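Side-chain contact in aldehyde dehydrogenase (Burkholderia vietnamiensis, PDB 5KF0), which probably oxidises aldehydes to the corresponding carboxylic acids with a nicotinamide cofactor, NADPH being bound in this crystal: residues E93-C96 and I97-K101. Residues are numbered along the deposited sequence; the frame is centred on the assembly and turned at random.
With MG (magnesium ion), chain F.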
loop_
_atom_site.group_PDB
_atom_site.type_symbol
_atom_site.label_atom_id
_atom_site.label_comp_id
_atom_site.label_asym_id
_atom_site.label_seq_id
_atom_site.Cartn_x
_atom_site.Cartn_y
_atom_site.Cartn_z
ATOM N N GLU A 93 -12.937 26.340 27.601
ATOM C CA GLU A 93 -12.726 27.163 28.784
ATOM C C GLU A 93 -11.765 26.490 29.754
ATOM O O GLU A 93 -10.908 27.154 30.346
ATOM C CB GLU A 93 -14.051 27.474 29.482
ATOM C CG GLU A 93 -13.808 28.119 30.844
ATOM C CD GLU A 93 -15.031 28.751 31.464
ATOM O OE1 GLU A 93 -16.141 28.190 31.341
ATOM O OE2 GLU A 93 -14.868 29.820 32.088
ATOM N N ALA A 94 -11.901 25.173 29.942
ATOM C CA ALA A 94 -10.978 24.463 30.824
ATOM C C ALA A 94 -9.544 24.642 30.349
ATOM O O ALA A 94 -8.637 24.913 31.146
ATOM C CB ALA A 94 -11.341 22.980 30.886
ATOM N N LEU A 95 -9.336 24.523 29.040
ATOM C CA LEU A 95 -8.007 24.701 28.472
ATOM C C LEU A 95 -7.516 26.131 28.662
ATOM O O LEU A 95 -6.350 26.356 29.009
ATOM C CB LEU A 95 -8.044 24.316 26.996
ATOM C CG LEU A 95 -6.837 24.545 26.107
ATOM C CD1 LEU A 95 -5.597 23.898 26.713
ATOM C CD2 LEU A 95 -7.158 23.933 24.750
ATOM N N CYS A 96 -8.392 27.109 28.444
ATOM C CA CYS A 96 -8.031 28.504 28.638
ATOM C C CYS A 96 -7.547 28.745 30.064
ATOM O O CYS A 96 -6.521 29.397 30.287
ATOM C CB CYS A 96 -9.245 29.370 28.313
ATOM S SG CYS A 96 -8.996 31.115 28.413
ATOM N N ILE A 97 -8.268 28.202 31.042
ATOM C CA ILE A 97 -7.931 28.434 32.440
ATOM C C ILE A 97 -6.631 27.724 32.805
ATOM O O ILE A 97 -5.676 28.352 33.281
ATOM C CB ILE A 97 -9.090 27.989 33.345
ATOM C CG1 ILE A 97 -10.308 28.877 33.106
ATOM C CG2 ILE A 97 -8.674 28.049 34.822
ATOM C CD1 ILE A 97 -11.572 28.326 33.740
ATOM N N GLU A 98 -6.579 26.402 32.604
ATOM C CA GLU A 98 -5.487 25.631 33.185
ATOM C C GLU A 98 -4.181 25.767 32.412
ATOM O O GLU A 98 -3.115 25.532 32.991
ATOM C CB GLU A 98 -5.871 24.144 33.308
ATOM C CG GLU A 98 -5.947 23.341 32.023
ATOM C CD GLU A 98 -6.297 21.880 32.293
ATOM O OE1 GLU A 98 -6.128 21.444 33.454
ATOM O OE2 GLU A 98 -6.750 21.178 31.358
ATOM N N ALA A 99 -4.228 26.110 31.123
ATOM C CA ALA A 99 -3.006 26.357 30.369
ATOM C C ALA A 99 -2.748 27.836 30.136
ATOM O O ALA A 99 -1.687 28.187 29.610
ATOM C CB ALA A 99 -3.037 25.622 29.020
ATOM N N GLY A 100 -3.675 28.709 30.524
ATOM C CA GLY A 100 -3.533 30.120 30.211
ATOM C C GLY A 100 -3.538 30.394 28.724
ATOM O O GLY A 100 -2.969 31.395 28.278
ATOM N N LYS A 101 -4.188 29.540 27.949
ATOM C CA LYS A 101 -4.139 29.600 26.490
ATOM C C LYS A 101 -5.230 30.535 25.969
ATOM O O LYS A 101 -6.402 30.370 26.329
ATOM C CB LYS A 101 -4.306 28.196 25.903
ATOM C CG LYS A 101 -4.241 28.109 24.381
ATOM C CD LYS A 101 -4.196 26.621 23.958
ATOM C CE LYS A 101 -4.037 26.452 22.451
ATOM N NZ LYS A 101 -3.221 25.212 22.159
HETATM MG MG MG F . -16.335 30.354 33.183
#
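E93 and I97 lie side by side one turn apart on helix 88-99: E93 CG meets I97 CD1 at 3.7 Å, and the backbone bond from I97 N to E93 O measures 2.9 Å. With CG anti to the backbone N (chi1 170°), the glutamate extends off the helix, where OE2 binds the magnesium ion at 1.9 Å. H6 and H8 supply the other protein ligands; they belong to an N-terminal histidine run that looks like a purification tag, so this site is probably incidental to the enzyme.

The next carbonyls are also satisfied. A94 O accepts from E98 N in a nearly straight bond (N-H...O 174°), and E98 CG packs against the same oxygen at 3.2 Å. L95 O takes A99 N at 3.0 Å. The buried E98 carboxylate is held by two backbone N-H groups, OE1 by that of V192 and OE2 by that of G193.

At the helix end the pairing changes. C96 O receives K101 N only weakly, over 3.3 Å at 121°, and G100 N reaches I97 O in another weak bond. In the L95 conformer described, one of two, the K101 chain crosses the leucine, K101 CD lying 4.0 Å from L95 CG. K101 NZ goes on to a salt bridge with E109 and hydrogen bonds with Q288 and Y287, while K101 O accepts from S106 OG, tying the turn to helix 103-123. The 6→1 and 5→2 bonds, though both weak, and the positive phi of G100 are consistent with a Schellman motif, the classic C-terminal cap of an alpha-helix.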